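Local coordinates for protein subtilisin-like serine protease (Fervidobacterium pennivorans, PDB 1R6V) that degrades keratin into peptides as a subtilisin-like serine protease of the S8 family, allowing its bacterium to grow on native feathers, at residues L6-H18 and L600-L612. The protein carries 1 engineered substitution. Numbering follows the deposited sequence.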
ATOM      1  N   LEU A   6      -0.746 -22.330  36.455  1.00 38.80           N
ATOM      2  CA  LEU A   6      -1.222 -20.953  36.531  1.00 36.38           C
ATOM      3  C   LEU A   6      -0.857 -20.271  37.852  1.00 35.48           C
ATOM      4  O   LEU A   6      -0.549 -19.079  37.881  1.00 33.88           O
ATOM      5  CB  LEU A   6      -2.742 -20.933  36.320  1.00 36.24           C
ATOM      6  CG  LEU A   6      -3.422 -19.654  35.830  1.00 35.90           C
ATOM      7  CD1 LEU A   6      -4.890 -19.943  35.519  1.00 35.17           C
ATOM      8  CD2 LEU A   6      -3.307 -18.573  36.879  1.00 36.60           C
ATOM      9  N   ALA A   7      -0.886 -21.035  38.941  1.00 35.03           N
ATOM     10  CA  ALA A   7      -0.568 -20.504  40.266  1.00 34.88           C
ATOM     11  C   ALA A   7       0.911 -20.158  40.420  1.00 34.87           C
ATOM     12  O   ALA A   7       1.275 -19.305  41.231  1.00 34.23           O
ATOM     13  CB  ALA A   7      -0.979 -21.512  41.336  1.00 35.22           C
ATOM     14  N   SER A   8       1.757 -20.810  39.633  1.00 34.95           N
ATOM     15  CA  SER A   8       3.195 -20.581  39.712  1.00 35.58           C
ATOM     16  C   SER A   8       3.691 -19.440  38.827  1.00 35.39           C
ATOM     17  O   SER A   8       4.848 -19.027  38.930  1.00 36.46           O
ATOM     18  CB  SER A   8       3.941 -21.864  39.353  1.00 36.94           C
ATOM     19  OG  SER A   8       3.632 -22.264  38.030  1.00 40.96           O
ATOM     20  N   LEU A   9       2.824 -18.929  37.962  1.00 33.17           N
ATOM     21  CA  LEU A   9       3.200 -17.837  37.074  1.00 31.69           C
ATOM     22  C   LEU A   9       3.449 -16.542  37.834  1.00 31.25           C
ATOM     23  O   LEU A   9       2.720 -16.202  38.763  1.00 30.59           O
ATOM     24  CB  LEU A   9       2.113 -17.594  36.026  1.00 29.80           C
ATOM     25  CG  LEU A   9       1.945 -18.654  34.939  1.00 29.57           C
ATOM     26  CD1 LEU A   9       0.805 -18.236  34.024  1.00 27.88           C
ATOM     27  CD2 LEU A   9       3.232 -18.824  34.147  1.00 27.75           C
ATOM     28  N   PRO A  10       4.497 -15.803  37.445  1.00 32.00           N
ATOM     29  CA  PRO A  10       4.854 -14.533  38.080  1.00 32.68           C
ATOM     30  C   PRO A  10       4.005 -13.377  37.562  1.00 33.34           C
ATOM     31  O   PRO A  10       3.315 -13.502  36.549  1.00 31.83           O
ATOM     32  CB  PRO A  10       6.319 -14.368  37.698  1.00 33.64           C
ATOM     33  CG  PRO A  10       6.339 -14.932  36.305  1.00 32.94           C
ATOM     34  CD  PRO A  10       5.536 -16.214  36.482  1.00 32.79           C
ATOM     35  N   GLU A  11       4.073 -12.251  38.260  1.00 34.34           N
ATOM     36  CA  GLU A  11       3.333 -11.053  37.887  1.00 35.48           C
ATOM     37  C   GLU A  11       4.156 -10.284  36.860  1.00 36.40           C
ATOM     38  O   GLU A  11       5.363 -10.109  37.047  1.00 35.88           O
ATOM     39  CB  GLU A  11       3.126 -10.181  39.119  1.00 38.29           C
ATOM     40  CG  GLU A  11       2.648 -10.958  40.326  1.00 42.37           C
ATOM     41  CD  GLU A  11       2.727 -10.157  41.607  1.00 43.53           C
ATOM     42  OE1 GLU A  11       2.063  -9.099  41.685  1.00 45.35           O
ATOM     43  OE2 GLU A  11       3.453 -10.590  42.533  1.00 45.08           O
ATOM     44  N   ILE A  12       3.515  -9.833  35.780  1.00 35.01           N
ATOM     45  CA  ILE A  12       4.215  -9.070  34.746  1.00 35.48           C
ATOM     46  C   ILE A  12       3.434  -7.835  34.308  1.00 35.28           C
ATOM     47  O   ILE A  12       2.237  -7.723  34.561  1.00 35.77           O
ATOM     48  CB  ILE A  12       4.536  -9.938  33.494  1.00 34.95           C
ATOM     49  CG1 ILE A  12       3.287 -10.131  32.627  1.00 35.70           C
ATOM     50  CG2 ILE A  12       5.113 -11.271  33.927  1.00 34.49           C
ATOM     51  CD1 ILE A  12       2.124 -10.774  33.330  1.00 36.87           C
ATOM     52  N   LYS A  13       4.129  -6.904  33.657  1.00 35.78           N
ATOM     53  CA  LYS A  13       3.517  -5.664  33.190  1.00 35.09           C
ATOM     54  C   LYS A  13       2.917  -5.875  31.804  1.00 34.46           C
ATOM     55  O   LYS A  13       3.255  -6.846  31.128  1.00 34.21           O
ATOM     56  CB  LYS A  13       4.581  -4.562  33.142  1.00 36.19           C
ATOM     57  CG  LYS A  13       5.314  -4.371  34.464  1.00 37.86           C
ATOM     58  CD  LYS A  13       6.514  -3.437  34.323  1.00 39.86           C
ATOM     59  CE  LYS A  13       7.320  -3.366  35.617  1.00 39.77           C
ATOM     60  NZ  LYS A  13       8.565  -2.554  35.463  1.00 41.35           N
ATOM     61  N   SER A  14       2.026  -4.974  31.390  1.00 34.46           N
ATOM     62  CA  SER A  14       1.389  -5.068  30.077  1.00 35.29           C
ATOM     63  C   SER A  14       2.431  -5.375  29.017  1.00 35.04           C
ATOM     64  O   SER A  14       3.546  -4.850  29.055  1.00 35.62           O
ATOM     65  CB  SER A  14       0.681  -3.761  29.713  1.00 36.63           C
ATOM     66  OG  SER A  14       0.106  -3.848  28.412  1.00 37.95           O
ATOM     67  N   GLN A  15       2.051  -6.228  28.072  1.00 34.38           N
ATOM     68  CA  GLN A  15       2.924  -6.656  26.990  1.00 33.80           C
ATOM     69  C   GLN A  15       2.569  -6.018  25.649  1.00 32.99           C
ATOM     70  O   GLN A  15       3.068  -6.447  24.610  1.00 33.58           O
ATOM     71  CB  GLN A  15       2.855  -8.179  26.844  1.00 33.56           C
ATOM     72  CG  GLN A  15       3.402  -8.968  28.031  1.00 34.81           C
ATOM     73  CD  GLN A  15       4.843  -8.615  28.347  1.00 35.42           C
ATOM     74  OE1 GLN A  15       5.118  -7.824  29.249  1.00 37.13           O
ATOM     75  NE2 GLN A  15       5.769  -9.189  27.593  1.00 36.00           N
ATOM     76  N   GLY A  16       1.704  -5.009  25.669  1.00 31.01           N
ATOM     77  CA  GLY A  16       1.310  -4.351  24.431  1.00 28.69           C
ATOM     78  C   GLY A  16       0.314  -5.169  23.621  1.00 27.12           C
ATOM     79  O   GLY A  16      -0.439  -5.968  24.183  1.00 28.11           O
ATOM     80  N   TYR A  17       0.299  -4.979  22.304  1.00 24.02           N
ATOM     81  CA  TYR A  17      -0.626  -5.723  21.454  1.00 21.79           C
ATOM     82  C   TYR A  17       0.064  -6.776  20.593  1.00 21.65           C
ATOM     83  O   TYR A  17       1.286  -6.776  20.457  1.00 21.03           O
ATOM     84  CB  TYR A  17      -1.442  -4.761  20.579  1.00 20.23           C
ATOM     85  CG  TYR A  17      -2.269  -3.819  21.424  1.00 21.53           C
ATOM     86  CD1 TYR A  17      -1.788  -2.553  21.774  1.00 20.59           C
ATOM     87  CD2 TYR A  17      -3.478  -4.240  21.982  1.00 20.51           C
ATOM     88  CE1 TYR A  17      -2.489  -1.741  22.670  1.00 19.47           C
ATOM     89  CE2 TYR A  17      -4.183  -3.436  22.879  1.00 19.31           C
ATOM     90  CZ  TYR A  17      -3.681  -2.195  23.221  1.00 20.15           C
ATOM     91  OH  TYR A  17      -4.344  -1.422  24.146  1.00 21.76           O
ATOM     92  N   HIS A  18      -0.753  -7.663  20.032  1.00 19.94           N
ATOM     93  CA  HIS A  18      -0.332  -8.782  19.188  1.00 18.87           C
ATOM     94  C   HIS A  18       0.499  -8.345  17.980  1.00 18.88           C
ATOM     95  O   HIS A  18       0.457  -7.188  17.560  1.00 15.36           O
ATOM     96  CB  HIS A  18      -1.580  -9.530  18.706  1.00 19.95           C
ATOM     97  CG  HIS A  18      -1.317 -10.908  18.183  1.00 19.86           C
ATOM     98  ND1 HIS A  18      -2.081 -11.484  17.187  1.00 21.24           N
ATOM     99  CD2 HIS A  18      -0.411 -11.848  18.549  1.00 19.25           C
ATOM    100  CE1 HIS A  18      -1.657 -12.715  16.962  1.00 17.01           C
ATOM    101  NE2 HIS A  18      -0.645 -12.960  17.774  1.00 20.89           N
ATOM    102  N   LEU A 600      -9.839  -0.776  33.748  1.00 27.72           N
ATOM    103  CA  LEU A 600      -8.582  -0.041  33.877  1.00 28.69           C
ATOM    104  C   LEU A 600      -7.410  -0.746  33.206  1.00 28.83           C
ATOM    105  O   LEU A 600      -6.367  -0.138  32.958  1.00 27.79           O
ATOM    106  CB  LEU A 600      -8.250   0.194  35.351  1.00 31.49           C
ATOM    107  CG  LEU A 600      -8.988   1.310  36.097  1.00 33.21           C
ATOM    108  CD1 LEU A 600     -10.498   1.072  36.091  1.00 35.95           C
ATOM    109  CD2 LEU A 600      -8.462   1.352  37.523  1.00 34.05           C
ATOM    110  N   LEU A 601      -7.579  -2.029  32.917  1.00 27.61           N
ATOM    111  CA  LEU A 601      -6.530  -2.792  32.272  1.00 27.70           C
ATOM    112  C   LEU A 601      -6.468  -2.425  30.799  1.00 26.35           C
ATOM    113  O   LEU A 601      -7.485  -2.093  30.184  1.00 25.11           O
ATOM    114  CB  LEU A 601      -6.785  -4.299  32.410  1.00 29.00           C
ATOM    115  CG  LEU A 601      -6.625  -4.891  33.813  1.00 30.54           C
ATOM    116  CD1 LEU A 601      -6.950  -6.379  33.797  1.00 29.69           C
ATOM    117  CD2 LEU A 601      -5.206  -4.652  34.296  1.00 31.80           C
ATOM    118  N   SER A 602      -5.268  -2.499  30.240  1.00 26.49           N
ATOM    119  CA  SER A 602      -5.052  -2.183  28.832  1.00 26.37           C
ATOM    120  C   SER A 602      -4.151  -3.236  28.204  1.00 25.71           C
ATOM    121  O   SER A 602      -3.219  -3.714  28.839  1.00 26.45           O
ATOM    122  CB  SER A 602      -4.391  -0.807  28.676  1.00 27.39           C
ATOM    123  OG  SER A 602      -4.234  -0.490  27.300  1.00 27.48           O
ATOM    124  N   GLY A 603      -4.419  -3.581  26.951  1.00 24.17           N
ATOM    125  CA  GLY A 603      -3.605  -4.574  26.277  1.00 23.77           C
ATOM    126  C   GLY A 603      -4.435  -5.778  25.872  1.00 23.00           C
ATOM    127  O   GLY A 603      -5.582  -5.633  25.465  1.00 22.74           O
ATOM    128  N   GLN A 604      -3.862  -6.970  25.988  1.00 21.16           N
ATOM    129  CA  GLN A 604      -4.591  -8.176  25.622  1.00 19.92           C
ATOM    130  C   GLN A 604      -4.454  -9.201  26.735  1.00 19.72           C
ATOM    131  O   GLN A 604      -3.344  -9.540  27.156  1.00 18.73           O
ATOM    132  CB  GLN A 604      -4.069  -8.680  24.276  1.00 22.09           C
ATOM    133  CG  GLN A 604      -4.351  -7.633  23.190  1.00 21.12           C
ATOM    134  CD  GLN A 604      -3.676  -7.923  21.871  1.00 23.35           C
ATOM    135  OE1 GLN A 604      -2.513  -8.319  21.834  1.00 25.12           O
ATOM    136  NE2 GLN A 604      -4.400  -7.708  20.773  1.00 21.73           N
ATOM    137  N   ILE A 605      -5.595  -9.671  27.226  1.00 17.64           N
ATOM    138  CA  ILE A 605      -5.606 -10.607  28.341  1.00 18.27           C
ATOM    139  C   ILE A 605      -6.492 -11.813  28.120  1.00 16.99           C
ATOM    140  O   ILE A 605      -7.276 -11.857  27.171  1.00 15.96           O
ATOM    141  CB  ILE A 605      -6.095  -9.908  29.642  1.00 18.92           C
ATOM    142  CG1 ILE A 605      -7.515  -9.360  29.442  1.00 19.42           C
ATOM    143  CG2 ILE A 605      -5.136  -8.784  30.040  1.00 20.21           C
ATOM    144  CD1 ILE A 605      -8.118  -8.667  30.673  1.00 18.11           C
ATOM    145  N   SER A 606      -6.336 -12.795  29.006  1.00 14.90           N
ATOM    146  CA  SER A 606      -7.153 -14.004  29.005  1.00 16.06           C
ATOM    147  C   SER A 606      -7.609 -14.190  30.455  1.00 16.68           C
ATOM    148  O   SER A 606      -6.980 -13.675  31.388  1.00 16.56           O
ATOM    149  CB  SER A 606      -6.358 -15.235  28.534  1.00 13.59           C
ATOM    150  OG  SER A 606      -5.959 -15.086  27.178  1.00 14.01           O
ATOM    151  N   PHE A 607      -8.702 -14.928  30.634  1.00 18.08           N
ATOM    152  CA  PHE A 607      -9.279 -15.155  31.962  1.00 20.30           C
ATOM    153  C   PHE A 607      -9.145 -16.602  32.387  1.00 18.45           C
ATOM    154  O   PHE A 607      -9.337 -17.505  31.591  1.00 18.23           O
ATOM    155  CB  PHE A 607     -10.778 -14.801  31.967  1.00 20.79           C
ATOM    156  CG  PHE A 607     -11.088 -13.426  31.443  1.00 22.56           C
ATOM    157  CD1 PHE A 607     -10.444 -12.313  31.964  1.00 24.28           C
ATOM    158  CD2 PHE A 607     -12.057 -13.243  30.456  1.00 24.48           C
ATOM    159  CE1 PHE A 607     -10.755 -11.032  31.519  1.00 25.33           C
ATOM    160  CE2 PHE A 607     -12.379 -11.966  30.001  1.00 24.93           C
ATOM    161  CZ  PHE A 607     -11.724 -10.857  30.536  1.00 26.76           C
ATOM    162  N   GLY A 608      -8.818 -16.822  33.647  1.00 21.11           N
ATOM    163  CA  GLY A 608      -8.704 -18.194  34.098  1.00 22.53           C
ATOM    164  C   GLY A 608      -9.164 -18.358  35.525  1.00 22.37           C
ATOM    165  O   GLY A 608      -9.521 -17.398  36.209  1.00 20.75           O
ATOM    166  N   ILE A 609      -9.156 -19.605  35.968  1.00 23.13           N
ATOM    167  CA  ILE A 609      -9.525 -19.936  37.323  1.00 24.00           C
ATOM    168  C   ILE A 609      -8.508 -20.957  37.814  1.00 22.66           C
ATOM    169  O   ILE A 609      -8.092 -21.846  37.067  1.00 20.26           O
ATOM    170  CB  ILE A 609     -10.952 -20.518  37.383  1.00 26.06           C
ATOM    171  CG1 ILE A 609     -11.951 -19.416  37.025  1.00 27.96           C
ATOM    172  CG2 ILE A 609     -11.244 -21.067  38.771  1.00 27.01           C
ATOM    173  CD1 ILE A 609     -13.376 -19.795  37.150  1.00 34.39           C
ATOM    174  N   GLN A 610      -8.068 -20.784  39.051  1.00 23.83           N
ATOM    175  CA  GLN A 610      -7.128 -21.718  39.657  1.00 25.54           C
ATOM    176  C   GLN A 610      -7.660 -22.103  41.036  1.00 25.95           C
ATOM    177  O   GLN A 610      -8.386 -21.341  41.671  1.00 24.78           O
ATOM    178  CB  GLN A 610      -5.737 -21.095  39.799  1.00 25.55           C
ATOM    179  CG  GLN A 610      -5.672 -19.849  40.669  1.00 30.25           C
ATOM    180  CD  GLN A 610      -4.237 -19.409  40.954  1.00 32.31           C
ATOM    181  OE1 GLN A 610      -3.712 -19.608  42.057  1.00 34.98           O
ATOM    182  NE2 GLN A 610      -3.594 -18.819  39.950  1.00 31.34           N
ATOM    183  N   THR A 611      -7.297 -23.299  41.478  1.00 26.66           N
ATOM    184  CA  THR A 611      -7.704 -23.810  42.784  1.00 28.91           C
ATOM    185  C   THR A 611      -6.467 -24.452  43.412  1.00 29.17           C
ATOM    186  O   THR A 611      -5.621 -24.983  42.696  1.00 27.99           O
ATOM    187  CB  THR A 611      -8.819 -24.864  42.641  1.00 28.70           C
ATOM    188  OG1 THR A 611      -9.108 -25.437  43.924  1.00 33.82           O
ATOM    189  CG2 THR A 611      -8.388 -25.957  41.687  1.00 28.99           C
ATOM    190  N   LEU A 612      -6.368 -24.407  44.741  1.00 30.42           N
ATOM    191  CA  LEU A 612      -5.217 -24.966  45.452  1.00 32.61           C
ATOM    192  C   LEU A 612      -5.131 -26.484  45.291  1.00 33.16           C
ATOM    193  O   LEU A 612      -4.044 -27.039  45.128  1.00 34.66           O
ATOM    194  CB  LEU A 612      -5.288 -24.601  46.942  1.00 32.47           C
ATOM    195  CG  LEU A 612      -4.013 -24.789  47.778  1.00 33.67           C
ATOM    196  CD1 LEU A 612      -2.927 -23.849  47.267  1.00 33.91           C
ATOM    197  CD2 LEU A 612      -4.304 -24.497  49.247  1.00 34.90           C
TER
HETATM  198  O   HOH W   1      -1.453  -6.019  28.834  1.00 45.74           O
HETATM  199  O   HOH W   2      -0.808  -7.186  26.677  1.00 26.94           O
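Gly16 and Gly603 bring the two backbones to 5.3 Å between their CA atoms, and the two segments come near again where Ala7 lies by Gln610, 6.7 Å CA to CA. With CG anti to the carbonyl carbon and beside the backbone N (chi1 -61°), Tyr17 lays its ring alongside the corner at Gly603, its CE2 3.6 Å from Gly603 CA. Ser602 OG and Tyr17 OH make a weak and unsettled bond at most, since Ser602 OG is also bonded to Asp456 OD2 and the phenol to Ile668 O. Gln604, extended beyond CG, meets the ring at its edge, CD 3.7 Å from Tyr17 CD2 and NE2 in the ring plane, the amide turned 76° from the ring. Its OE1 accepts a weak, strongly bent bond from His18 N (2.6 Å, 119°), while NE2 goes to Thr667. One water joins Ser14 OG to Ser602 O; another accepts from Gln604 N and probably donates to Gly16 O. Losing the ring to an alanine here is likely to open a gap beside Gly603 and the Gln604 amide and leave Ile668 O without its phenol partner. At the far end Leu6 CD1 lies 4.0 Å from Ile609 O, and Ala7 CB 3.9 Å from Gln610 CD. Segment 6-18, in the inferred propeptide, thus touches strand 604-610 of the second beta-sandwich domain near its two ends, with Leu6 also on strand 573-577 and Pro10 and Ile12 bonded through their backbones to Val584 of strand 584-589.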